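Hypothetical protein, GDSL-like Lipase/Acylhydrolase family protein (Bacteroides uniformis, PDB 4M8K) is probably a serine hydrolase of the GDSL-like lipase/acylhydrolase family, likely cleaving ester bonds of a substrate not yet identified. Local coordinates at residues E77-Y82 with R105-T111; G120-W125 with L174-V178; F146-F150 with V178-M182; T170-L174 with D198-Q202. All coordinates share one frame; numbering follows the deposited sequence.

Contact 1: residues E77-Y82 with R105-T111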
loop_
_atom_site.group_PDB
_atom_site.type_symbol
_atom_site.label_atom_id
_atom_site.label_comp_id
_atom_site.label_asym_id
_atom_site.label_seq_id
_atom_site.Cartn_x
_atom_site.Cartn_y
_atom_site.Cartn_z
ATOM N N GLU A 77 4.398 10.861 -7.669
ATOM C CA GLU A 77 5.399 10.320 -8.586
ATOM C C GLU A 77 4.721 9.119 -9.291
ATOM O O GLU A 77 4.366 9.214 -10.483
ATOM C CB GLU A 77 6.657 9.949 -7.833
ATOM C CG GLU A 77 7.714 9.215 -8.629
ATOM C CD GLU A 77 8.505 10.114 -9.577
ATOM O OE1 GLU A 77 8.207 11.327 -9.655
ATOM O OE2 GLU A 77 9.416 9.609 -10.268
ATOM N N ARG A 78 4.476 8.015 -8.568
ATOM C CA ARG A 78 3.808 6.895 -9.194
ATOM C C ARG A 78 2.811 6.329 -8.224
ATOM O O ARG A 78 3.147 6.076 -7.091
ATOM C CB ARG A 78 4.768 5.766 -9.583
ATOM C CG ARG A 78 5.685 6.080 -10.756
ATOM C CD ARG A 78 4.931 6.365 -12.077
ATOM N NE ARG A 78 5.942 6.422 -13.135
ATOM C CZ ARG A 78 6.495 5.349 -13.724
ATOM N NH1 ARG A 78 6.111 4.104 -13.438
ATOM N NH2 ARG A 78 7.438 5.537 -14.640
ATOM N N ASN A 79 1.602 6.076 -8.715
ATOM C CA ASN A 79 0.622 5.265 -7.993
ATOM C C ASN A 79 0.535 3.833 -8.578
ATOM O O ASN A 79 -0.305 3.544 -9.457
ATOM C CB ASN A 79 -0.746 5.942 -7.991
ATOM C CG ASN A 79 -1.730 5.219 -7.085
ATOM O OD1 ASN A 79 -1.357 4.270 -6.413
ATOM N ND2 ASN A 79 -3.013 5.587 -7.172
ATOM N N ASN A 80 1.426 2.989 -8.092
ATOM C CA ASN A 80 1.425 1.578 -8.470
ATOM C C ASN A 80 0.529 0.784 -7.542
ATOM O O ASN A 80 0.982 0.147 -6.600
ATOM C CB ASN A 80 2.844 1.010 -8.466
ATOM C CG ASN A 80 2.947 -0.290 -9.227
ATOM O OD1 ASN A 80 1.977 -1.059 -9.305
ATOM N ND2 ASN A 80 4.113 -0.548 -9.791
ATOM N N SER A 81 -0.760 0.834 -7.835
ATOM C CA SER A 81 -1.779 0.164 -7.062
ATOM C C SER A 81 -2.591 -0.712 -7.990
ATOM O O SER A 81 -2.813 -0.372 -9.139
ATOM C CB SER A 81 -2.657 1.154 -6.274
ATOM O OG SER A 81 -1.900 1.920 -5.304
ATOM N N TYR A 82 -3.025 -1.856 -7.446
ATOM C CA TYR A 82 -3.525 -2.991 -8.199
ATOM C C TYR A 82 -4.549 -3.747 -7.357
ATOM O O TYR A 82 -4.217 -4.384 -6.349
ATOM C CB TYR A 82 -2.360 -3.892 -8.572
ATOM C CG TYR A 82 -2.592 -4.948 -9.667
ATOM C CD1 TYR A 82 -3.688 -5.815 -9.658
ATOM C CD2 TYR A 82 -1.671 -5.096 -10.701
ATOM C CE1 TYR A 82 -3.873 -6.769 -10.666
ATOM C CE2 TYR A 82 -1.851 -6.036 -11.705
ATOM C CZ TYR A 82 -2.947 -6.886 -11.667
ATOM O OH TYR A 82 -3.090 -7.845 -12.649
ATOM N N ARG A 105 6.492 -5.662 -7.915
ATOM C CA ARG A 105 6.285 -4.316 -8.463
ATOM C C ARG A 105 7.184 -3.245 -7.903
ATOM O O ARG A 105 7.067 -2.089 -8.242
ATOM C CB ARG A 105 4.833 -3.966 -8.238
ATOM C CG ARG A 105 3.936 -4.725 -9.228
ATOM C CD ARG A 105 2.550 -5.031 -8.688
ATOM N NE ARG A 105 1.937 -3.843 -8.136
ATOM C CZ ARG A 105 1.086 -3.806 -7.130
ATOM N NH1 ARG A 105 0.658 -4.903 -6.535
ATOM N NH2 ARG A 105 0.668 -2.644 -6.723
ATOM N N ILE A 106 8.127 -3.664 -7.047
ATOM C CA ILE A 106 8.989 -2.763 -6.288
ATOM C C ILE A 106 9.997 -1.940 -7.105
ATOM O O ILE A 106 10.453 -0.939 -6.602
ATOM C CB ILE A 106 9.795 -3.559 -5.217
ATOM C CG1 ILE A 106 10.592 -4.692 -5.838
ATOM C CG2 ILE A 106 8.851 -4.134 -4.167
ATOM C CD1 ILE A 106 11.568 -5.338 -4.840
ATOM N N HIS A 107 10.299 -2.335 -8.342
ATOM C CA HIS A 107 11.141 -1.535 -9.252
ATOM C C HIS A 107 10.409 -0.453 -10.027
ATOM O O HIS A 107 11.066 0.345 -10.703
ATOM C CB HIS A 107 11.871 -2.417 -10.289
ATOM C CG HIS A 107 12.788 -3.439 -9.690
ATOM N ND1 HIS A 107 14.145 -3.248 -9.572
ATOM C CD2 HIS A 107 12.537 -4.671 -9.169
ATOM C CE1 HIS A 107 14.693 -4.310 -9.022
ATOM N NE2 HIS A 107 13.738 -5.192 -8.769
ATOM N N ASN A 108 9.090 -0.415 -9.986
ATOM C CA ASN A 108 8.368 0.522 -10.824
ATOM C C ASN A 108 7.589 1.526 -9.976
ATOM O O ASN A 108 6.358 1.485 -9.914
ATOM C CB ASN A 108 7.472 -0.268 -11.786
ATOM C CG ASN A 108 6.907 0.556 -12.891
ATOM O OD1 ASN A 108 7.396 1.624 -13.267
ATOM N ND2 ASN A 108 5.814 0.046 -13.446
ATOM N N LEU A 109 8.336 2.438 -9.331
ATOM C CA LEU A 109 7.790 3.479 -8.467
ATOM C C LEU A 109 8.332 4.878 -8.766
ATOM O O LEU A 109 8.150 5.802 -7.960
ATOM C CB LEU A 109 8.125 3.126 -7.027
ATOM C CG LEU A 109 7.510 1.810 -6.512
ATOM C CD1 LEU A 109 7.969 1.557 -5.089
ATOM C CD2 LEU A 109 6.019 1.885 -6.547
ATOM N N GLY A 110 9.050 5.007 -9.885
ATOM C CA GLY A 110 9.711 6.238 -10.261
ATOM C C GLY A 110 10.890 6.561 -9.360
ATOM O O GLY A 110 11.598 5.656 -8.905
ATOM N N THR A 111 11.025 7.847 -9.024
ATOM C CA THR A 111 12.096 8.328 -8.133
ATOM C C THR A 111 11.488 9.058 -6.937
ATOM O O THR A 111 11.583 10.246 -6.816
ATOM C CB THR A 111 13.095 9.262 -8.897
ATOM O OG1 THR A 111 13.549 8.579 -10.066
ATOM C CG2 THR A 111 14.332 9.543 -8.095
HETATM O O HOH W 1 4.520 2.810 -11.303
#

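Contact 2: residues G120-W125 with L174-V178. With ACT (acetate ion), chain C.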
loop_
_atom_site.group_PDB
_atom_site.type_symbol
_atom_site.label_atom_id
_atom_site.label_comp_id
_atom_site.label_asym_id
_atom_site.label_seq_id
_atom_site.Cartn_x
_atom_site.Cartn_y
_atom_site.Cartn_z
ATOM N N GLY A 120 -1.655 -5.891 2.293
ATOM C CA GLY A 120 -1.964 -6.921 3.274
ATOM C C GLY A 120 -3.404 -7.278 3.419
ATOM O O GLY A 120 -3.730 -8.388 3.848
ATOM N N THR A 121 -4.298 -6.372 3.021
ATOM C CA THR A 121 -5.734 -6.717 3.050
ATOM C C THR A 121 -6.058 -8.006 2.262
ATOM O O THR A 121 -6.771 -8.883 2.732
ATOM C CB THR A 121 -6.592 -5.533 2.569
ATOM O OG1 THR A 121 -6.430 -4.442 3.456
ATOM C CG2 THR A 121 -8.059 -5.932 2.551
ATOM N N ASN A 122 -5.539 -8.128 1.058
ATOM C CA ASN A 122 -5.815 -9.300 0.267
ATOM C C ASN A 122 -5.127 -10.564 0.824
ATOM O O ASN A 122 -5.700 -11.656 0.763
ATOM C CB ASN A 122 -5.434 -9.048 -1.182
ATOM C CG ASN A 122 -6.365 -8.033 -1.840
ATOM O OD1 ASN A 122 -7.587 -8.239 -1.911
ATOM N ND2 ASN A 122 -5.795 -6.938 -2.301
ATOM N N ASP A 123 -3.935 -10.415 1.392
ATOM C CA ASP A 123 -3.291 -11.566 2.048
ATOM C C ASP A 123 -4.194 -12.090 3.156
ATOM O O ASP A 123 -4.383 -13.312 3.307
ATOM C CB ASP A 123 -1.910 -11.209 2.596
ATOM C CG ASP A 123 -0.990 -10.634 1.515
ATOM O OD1 ASP A 123 -1.258 -9.476 1.071
ATOM O OD2 ASP A 123 -0.029 -11.346 1.046
ATOM N N SER A 124 -4.806 -11.168 3.907
ATOM C CA SER A 124 -5.747 -11.531 4.976
ATOM C C SER A 124 -7.019 -12.142 4.428
ATOM O O SER A 124 -7.411 -13.233 4.824
ATOM C CB SER A 124 -6.054 -10.319 5.821
ATOM O OG SER A 124 -6.734 -10.683 7.001
ATOM N N TRP A 125 -7.671 -11.447 3.505
ATOM C CA TRP A 125 -8.932 -11.941 2.988
ATOM C C TRP A 125 -8.781 -13.227 2.206
ATOM O O TRP A 125 -9.675 -14.038 2.234
ATOM C CB TRP A 125 -9.558 -10.943 2.089
ATOM C CG TRP A 125 -10.050 -9.698 2.734
ATOM C CD1 TRP A 125 -10.150 -9.421 4.050
ATOM C CD2 TRP A 125 -10.617 -8.578 2.040
ATOM N NE1 TRP A 125 -10.702 -8.169 4.242
ATOM C CE2 TRP A 125 -11.000 -7.630 3.016
ATOM C CE3 TRP A 125 -10.787 -8.266 0.689
ATOM C CZ2 TRP A 125 -11.549 -6.384 2.674
ATOM C CZ3 TRP A 125 -11.345 -7.024 0.340
ATOM C CH2 TRP A 125 -11.750 -6.117 1.335
ATOM N N LEU A 174 -8.129 -6.444 9.728
ATOM C CA LEU A 174 -7.424 -7.615 9.175
ATOM C C LEU A 174 -7.170 -8.690 10.227
ATOM O O LEU A 174 -7.285 -8.439 11.410
ATOM C CB LEU A 174 -6.109 -7.183 8.540
ATOM C CG LEU A 174 -6.233 -6.130 7.412
ATOM C CD1 LEU A 174 -4.872 -5.974 6.758
ATOM C CD2 LEU A 174 -7.301 -6.433 6.364
ATOM N N SER A 175 -6.792 -9.888 9.794
ATOM C CA SER A 175 -6.460 -10.951 10.737
ATOM C C SER A 175 -5.445 -10.491 11.724
ATOM O O SER A 175 -4.611 -9.659 11.430
ATOM C CB SER A 175 -5.940 -12.203 9.998
ATOM O OG SER A 175 -4.686 -12.040 9.400
ATOM N N GLU A 176 -5.519 -11.084 12.915
ATOM C CA GLU A 176 -4.551 -10.878 13.962
ATOM C C GLU A 176 -3.167 -11.168 13.477
ATOM O O GLU A 176 -2.253 -10.409 13.714
ATOM C CB GLU A 176 -4.857 -11.822 15.126
ATOM C CG GLU A 176 -4.387 -11.292 16.465
ATOM C CD GLU A 176 -4.985 -12.060 17.658
ATOM O OE1 GLU A 176 -4.994 -13.327 17.681
ATOM O OE2 GLU A 176 -5.457 -11.375 18.578
ATOM N N GLU A 177 -3.004 -12.268 12.778
ATOM C CA GLU A 177 -1.673 -12.662 12.279
ATOM C C GLU A 177 -1.074 -11.706 11.233
ATOM O O GLU A 177 0.091 -11.379 11.335
ATOM C CB GLU A 177 -1.705 -14.094 11.754
ATOM C CG GLU A 177 -1.770 -15.059 12.918
ATOM C CD GLU A 177 -2.038 -16.493 12.512
ATOM O OE1 GLU A 177 -2.045 -16.798 11.301
ATOM O OE2 GLU A 177 -2.259 -17.321 13.420
ATOM N N VAL A 178 -1.856 -11.251 10.250
ATOM C CA VAL A 178 -1.367 -10.275 9.284
ATOM C C VAL A 178 -1.076 -8.935 9.971
ATOM O O VAL A 178 -0.071 -8.268 9.709
ATOM C CB VAL A 178 -2.369 -10.114 8.096
ATOM C CG1 VAL A 178 -2.111 -8.851 7.287
ATOM C CG2 VAL A 178 -2.297 -11.335 7.174
HETATM C C ACT C . -8.554 -5.000 -2.472
HETATM O O ACT C . -9.665 -4.959 -3.026
HETATM O OXT ACT C . -7.533 -5.033 -3.160
HETATM C CH3 ACT C . -8.410 -4.983 -0.980
#

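Contact 3: residues F146-F150 with V178-M182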
loop_
_atom_site.group_PDB
_atom_site.type_symbol
_atom_site.label_atom_id
_atom_site.label_comp_id
_atom_site.label_asym_id
_atom_site.label_seq_id
_atom_site.Cartn_x
_atom_site.Cartn_y
_atom_site.Cartn_z
ATOM N N PHE A 146 3.113 -15.111 3.831
ATOM C CA PHE A 146 3.040 -13.681 4.150
ATOM C C PHE A 146 4.263 -13.076 4.866
ATOM O O PHE A 146 4.814 -11.999 4.464
ATOM C CB PHE A 146 1.808 -13.374 4.976
ATOM C CG PHE A 146 1.632 -11.898 5.192
ATOM C CD1 PHE A 146 1.148 -11.097 4.139
ATOM C CD2 PHE A 146 2.021 -11.286 6.359
ATOM C CE1 PHE A 146 1.063 -9.743 4.271
ATOM C CE2 PHE A 146 1.866 -9.908 6.510
ATOM C CZ PHE A 146 1.401 -9.144 5.455
ATOM N N ARG A 147 4.692 -13.698 5.948
ATOM C CA ARG A 147 5.818 -13.126 6.675
ATOM C C ARG A 147 7.113 -13.043 5.841
ATOM O O ARG A 147 7.710 -11.966 5.799
ATOM C CB ARG A 147 6.062 -13.844 7.977
ATOM C CG ARG A 147 4.953 -13.571 8.993
ATOM C CD ARG A 147 5.070 -14.536 10.156
ATOM N NE ARG A 147 4.028 -14.338 11.176
ATOM C CZ ARG A 147 3.758 -15.220 12.133
ATOM N NH1 ARG A 147 4.419 -16.376 12.184
ATOM N NH2 ARG A 147 2.823 -14.966 13.045
ATOM N N PRO A 148 7.547 -14.155 5.188
ATOM C CA PRO A 148 8.733 -13.963 4.346
ATOM C C PRO A 148 8.546 -12.878 3.260
ATOM O O PRO A 148 9.448 -12.091 3.041
ATOM C CB PRO A 148 8.943 -15.335 3.723
ATOM C CG PRO A 148 8.227 -16.317 4.628
ATOM C CD PRO A 148 7.076 -15.549 5.206
ATOM N N ALA A 149 7.375 -12.846 2.604
ATOM C CA ALA A 149 7.102 -11.841 1.557
ATOM C C ALA A 149 7.166 -10.388 2.037
ATOM O O ALA A 149 7.789 -9.572 1.378
ATOM C CB ALA A 149 5.774 -12.129 0.892
ATOM N N PHE A 150 6.586 -10.095 3.201
ATOM C CA PHE A 150 6.582 -8.753 3.761
ATOM C C PHE A 150 7.948 -8.378 4.262
ATOM O O PHE A 150 8.389 -7.242 4.107
ATOM C CB PHE A 150 5.527 -8.622 4.887
ATOM C CG PHE A 150 5.264 -7.214 5.273
ATOM C CD1 PHE A 150 4.484 -6.374 4.490
ATOM C CD2 PHE A 150 5.817 -6.708 6.449
ATOM C CE1 PHE A 150 4.308 -5.035 4.847
ATOM C CE2 PHE A 150 5.596 -5.384 6.831
ATOM C CZ PHE A 150 4.844 -4.553 6.028
ATOM N N VAL A 178 -1.856 -11.251 10.250
ATOM C CA VAL A 178 -1.367 -10.275 9.284
ATOM C C VAL A 178 -1.076 -8.935 9.971
ATOM O O VAL A 178 -0.071 -8.268 9.709
ATOM C CB VAL A 178 -2.369 -10.114 8.096
ATOM C CG1 VAL A 178 -2.111 -8.851 7.287
ATOM C CG2 VAL A 178 -2.297 -11.335 7.174
ATOM N N THR A 179 -1.940 -8.555 10.882
ATOM C CA THR A 179 -1.787 -7.285 11.556
ATOM C C THR A 179 -0.517 -7.250 12.431
ATOM O O THR A 179 0.306 -6.292 12.358
ATOM C CB THR A 179 -3.024 -6.994 12.419
ATOM O OG1 THR A 179 -4.201 -6.942 11.572
ATOM C CG2 THR A 179 -2.855 -5.676 13.088
ATOM N N ASP A 180 -0.363 -8.286 13.239
ATOM C CA ASP A 180 0.758 -8.389 14.153
ATOM C C ASP A 180 2.060 -8.564 13.365
ATOM O O ASP A 180 3.129 -8.022 13.743
ATOM C CB ASP A 180 0.591 -9.578 15.119
ATOM C CG ASP A 180 -0.457 -9.350 16.212
ATOM O OD1 ASP A 180 -0.901 -8.203 16.397
ATOM O OD2 ASP A 180 -0.813 -10.344 16.886
ATOM N N SER A 181 2.002 -9.378 12.318
ATOM C CA SER A 181 3.199 -9.647 11.509
ATOM C C SER A 181 3.733 -8.355 10.871
ATOM O O SER A 181 4.931 -8.086 10.922
ATOM C CB SER A 181 2.930 -10.699 10.433
ATOM O OG SER A 181 2.570 -11.969 10.997
HETATM N N MSE A 182 2.864 -7.537 10.279
HETATM C CA MSE A 182 3.342 -6.268 9.655
HETATM C C MSE A 182 3.955 -5.359 10.718
HETATM O O MSE A 182 4.975 -4.718 10.478
HETATM C CB MSE A 182 2.224 -5.561 8.900
HETATM C CG MSE A 182 2.126 -6.199 7.552
HETATM SE SE MSE A 182 0.980 -5.252 6.270
HETATM C CE MSE A 182 -0.689 -5.224 7.298
#

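Contact 4: residues T170-L174 with D198-Q202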
loop_
_atom_site.group_PDB
_atom_site.type_symbol
_atom_site.label_atom_id
_atom_site.label_comp_id
_atom_site.label_asym_id
_atom_site.label_seq_id
_atom_site.Cartn_x
_atom_site.Cartn_y
_atom_site.Cartn_z
ATOM N N THR A 170 -1.239 0.031 7.673
ATOM C CA THR A 170 -2.022 -1.176 8.052
ATOM C C THR A 170 -3.523 -0.904 8.114
ATOM O O THR A 170 -4.024 -0.173 8.983
ATOM C CB THR A 170 -1.538 -1.764 9.399
ATOM O OG1 THR A 170 -0.171 -2.148 9.282
ATOM C CG2 THR A 170 -2.362 -3.002 9.812
ATOM N N ASN A 171 -4.255 -1.461 7.151
ATOM C CA ASN A 171 -5.711 -1.449 7.195
ATOM C C ASN A 171 -6.261 -1.941 8.538
ATOM O O ASN A 171 -5.682 -2.821 9.192
ATOM C CB ASN A 171 -6.295 -2.310 6.082
ATOM C CG ASN A 171 -7.769 -2.038 5.823
ATOM O OD1 ASN A 171 -8.331 -1.080 6.338
ATOM N ND2 ASN A 171 -8.397 -2.895 5.043
ATOM N N SER A 172 -7.405 -1.393 8.922
ATOM C CA SER A 172 -8.153 -1.944 10.040
ATOM C C SER A 172 -8.845 -3.234 9.616
ATOM O O SER A 172 -9.030 -3.494 8.425
ATOM C CB SER A 172 -9.185 -0.929 10.516
ATOM O OG SER A 172 -10.046 -0.609 9.437
ATOM N N GLU A 173 -9.230 -4.028 10.614
ATOM C CA GLU A 173 -10.100 -5.207 10.459
ATOM C C GLU A 173 -9.449 -6.365 9.696
ATOM O O GLU A 173 -10.120 -7.185 9.116
ATOM C CB GLU A 173 -11.440 -4.790 9.842
ATOM C CG GLU A 173 -12.126 -3.709 10.682
ATOM C CD GLU A 173 -13.386 -3.174 10.029
ATOM O OE1 GLU A 173 -13.295 -2.476 9.020
ATOM O OE2 GLU A 173 -14.476 -3.445 10.530
ATOM N N LEU A 174 -8.129 -6.444 9.728
ATOM C CA LEU A 174 -7.424 -7.615 9.175
ATOM C C LEU A 174 -7.170 -8.690 10.227
ATOM O O LEU A 174 -7.285 -8.439 11.410
ATOM C CB LEU A 174 -6.109 -7.183 8.540
ATOM C CG LEU A 174 -6.233 -6.130 7.412
ATOM C CD1 LEU A 174 -4.872 -5.974 6.758
ATOM C CD2 LEU A 174 -7.301 -6.433 6.364
ATOM N N ASP A 198 -10.959 3.010 12.782
ATOM C CA ASP A 198 -12.221 3.728 12.566
ATOM C C ASP A 198 -12.328 4.241 11.139
ATOM O O ASP A 198 -12.623 5.400 10.888
ATOM C CB ASP A 198 -12.330 4.855 13.590
ATOM C CG ASP A 198 -12.220 4.322 15.000
ATOM O OD1 ASP A 198 -13.066 3.478 15.348
ATOM O OD2 ASP A 198 -11.278 4.697 15.727
ATOM N N ILE A 199 -12.080 3.338 10.209
ATOM C CA ILE A 199 -12.198 3.635 8.791
ATOM C C ILE A 199 -13.565 3.170 8.260
ATOM O O ILE A 199 -13.832 1.987 8.166
ATOM C CB ILE A 199 -11.042 2.942 8.025
ATOM C CG1 ILE A 199 -9.664 3.316 8.607
ATOM C CG2 ILE A 199 -11.072 3.301 6.587
ATOM C CD1 ILE A 199 -9.373 4.807 8.683
ATOM N N ASP A 200 -14.397 4.117 7.853
ATOM C CA ASP A 200 -15.692 3.820 7.316
ATOM C C ASP A 200 -15.535 3.125 5.982
ATOM O O ASP A 200 -14.821 3.604 5.100
ATOM C CB ASP A 200 -16.526 5.097 7.157
ATOM C CG ASP A 200 -17.958 4.817 6.804
ATOM O OD1 ASP A 200 -18.708 4.328 7.700
ATOM O OD2 ASP A 200 -18.360 5.070 5.625
ATOM N N LYS A 201 -16.184 1.989 5.857
ATOM C CA LYS A 201 -16.134 1.230 4.630
ATOM C C LYS A 201 -17.517 0.906 4.069
ATOM O O LYS A 201 -18.474 0.697 4.784
ATOM C CB LYS A 201 -15.355 -0.052 4.796
ATOM C CG LYS A 201 -13.858 0.124 5.170
ATOM C CD LYS A 201 -13.221 -1.128 5.802
ATOM C CE LYS A 201 -11.890 -0.764 6.463
ATOM N NZ LYS A 201 -11.229 -1.893 7.131
ATOM N N GLN A 202 -17.562 0.827 2.754
ATOM C CA GLN A 202 -18.728 0.353 2.025
ATOM C C GLN A 202 -18.249 -0.676 1.046
ATOM O O GLN A 202 -17.334 -0.423 0.276
ATOM C CB GLN A 202 -19.373 1.508 1.314
ATOM C CG GLN A 202 -19.872 2.543 2.312
ATOM C CD GLN A 202 -20.353 3.813 1.677
ATOM O OE1 GLN A 202 -20.220 4.009 0.494
ATOM N NE2 GLN A 202 -20.929 4.690 2.487
HETATM O O HOH W 2 -11.954 0.621 10.980
HETATM O O HOH W 3 -14.131 -0.006 9.737
#

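Contact 1: residues E77-Y82 with R105-T111
With its CG trans to the backbone N (chi1 -163°), Asn80 sends its carboxamide toward residues 105-111, and a bend in the Arg105 chain at chi3 (50°) turns the guanidinium to meet it. Arg105 grips Asn80 side-on: NE bonds to Asn80 OD1 (3.0 Å) and NH2 to the backbone Asn80 O (2.8 Å), with a weak further bond from NH2 to OD1. Asn80 O and OD1 lie close to the guanidinium plane, yet the nitrogens come from above both carbonyl planes, and the amide is turned 42° against the guanidinium. Over one guanidinium face sits Tyr82 CB, 3.7 Å from Arg105 CZ. At the other end of the amide, Asn80 ND2 gives a nearly straight bond to Asn108 O (3.0 Å), so both ends fix its rotation. A leucine in place of Arg105 has none of these donors, which would probably leave Asn80 O without this partner and its carboxamide less firmly oriented.

Farther along, Arg78 NH1 donates to Asn108 OD1 (2.8 Å), the two flat groups standing nearly perpendicular, and a water joins the same NH1 to Asn108 O. Arg78 CG packs on the peptide between Leu109 and Gly110. Glu77 OE2 receives Thr111 N (2.7 Å) and lies 3.4 Å from Gly110 CA, where a side chain would collide with it. The contact thus lays a loop along strand 75-81, at one margin of the parallel sheet; Ser24 and Gly27 of strand 22-27 also bond to Leu109 and Arg105, and Ile106 packs on helix 146-160.

Contact 2: residues G120-W125 with L174-V178
Leu174 and Ser175 lie against the first turn of helix 121-126, where Gly120 to Asp123 match the Gly-x-Asn-Asp block of GDSL (SGNH) hydrolases. Leu174 can be followed outward. Its CB lies 3.9 Å from Ser124 OG; CG, trans to the carbonyl carbon (chi1 -58°), then carries the two methyls to the helix start. CD1 meets the peptide leading into the helix, 3.9 Å from Gly120 C, while CD2 reaches Thr121 OG1 at 3.6 Å, the two side chains crossing at about a right angle. That hydroxyl has its polar partner elsewhere, in Asn171 ND2. Val178 adds to the apolar wall: its CG1 is 3.8 Å from Gly120 O and its CG2 faces the CA and CB of Ser124.

On the other side of the short helix, Asn122 ND2 donates to OXT of a bound acetate (2.7 Å), probably from the crystallisation liquor. Ser29, Gly84 and His205 also bond to this acetate, so the four residues are consistent with the Ser-Gly-Asn-His set that names the family. Thr121 CG2 sits over the centre of the Trp125 ring, and both side chains touch the acetate methyl.

Ser175 is the N-cap of helix 176-189, its OG accepting Val178 N (3.1 Å). Its own backbone N is held from across the contact, giving an almost straight bond (171°) to Ser124 OG at 2.9 Å.

Contact 3: residues F146-F150 with V178-M182
Phe146 and Met182, a selenomethionine here, bury the largest areas in this helix pair, followed by Ser181. The Phe146 ring is met from several sides. Val178 CG2 stands over the centre of one face, Phe150 CB lies over the opposite face toward the rim, and Met182 CG comes at the edge, 3.7 Å from Phe146 CZ. The selenium also lies at that edge, a Met-aromatic contact.

Met182 uses the same methylene against a second ring. Its CG sits 3.5 Å from the centroid of Phe150, only 10° off the ring normal, which makes a CH-pi contact over the face. One atom further out, SE approaches this ring obliquely at 4.2 Å from the centroid. One methylene thus meets one phenyl ring at its edge and the other on its face.

Ser181 provides the polar link. Arg147, extended from CG to NE, donates through NE to Ser181 OG at 2.8 Å; the bond is virtually straight (177°), and the oxygen lies in the guanidinium plane. Ser181 OG is also bonded to Glu177 O of its own helix, so two good bonds hold this buried hydroxyl, with a weak third to Tyr133 OH.

The short axes approach to 10.3 Å and cross at -34°, with the helices running in broadly the same direction. Phe150 and Met182 reach Asn168 on strand 165-170, Phe146 touches Asp123 on helix 121-126, and the pair therefore packs against the sheet beside that short helix.

Contact 4: residues T170-L174 with D198-Q202
The ammonium of Lys201 is held by three consecutive residues. NZ forms a salt bridge with Glu173 OE1 (2.9 Å), taken on the anti lone pair of the carboxylate, and donates to Ser172 OG at 2.9 Å. Its bond to Asn171 OD1 is longer, 3.1 Å, and comes from above the carbonyl plane. The lysine chain is extended beyond CG, which carries NZ into the bend of 170-174; Glu173 runs past it in the opposite direction, with OE1 3.4 Å from Lys201 CE. A methionine in place of Lys201 has no ammonium, which is likely to leave the Glu173 carboxylate without its charge partner and the Asn171 and Ser172 oxygens without a shared donor.

Two waters widen the polar link. One lies 2.7 Å from Ser172 OG and accepts from Ile199 N, and the other donates to both Glu173 OE1 and Ile199 O. Beside them the packing is slight: Ile199 CB approaches Ser172 OG at 3.9 Å, while the isoleucine side chain also packs on helix 208-222. The far end of the Asn171 amide, ND2, is bonded to Thr121.

Strand 165-170, helix 176-189 and strand 192-195 form a beta-alpha-beta unit with neighbouring parallel strands. Here the loop leaving the first strand meets the chain beyond the second, at the C-terminal ends of the strands, where SGNH hydrolases, with their flavodoxin-like parallel sheet, keep their active-site loops.

From the N terminus, contact 1 comes first: it closes the connection between strand 75-81 and the approach to strand 114-118, before any other contact opens. Contact 2 then spans from helix 121-126, over helix 146-160 and strand 165-170, to the start of helix 176-189. Contact 3 ends on that same helix, shares Val178 with contact 2, and joins it to helix 146-160. Contact 4 begins where contact 2 ends, on the loop containing Leu174, and carries on to strand 201-202; it crosses contact 3 along the chain. Contacts 2 to 4 touch one another, whereas contact 1 lies apart, its centre about 22 Å from that of contact 2.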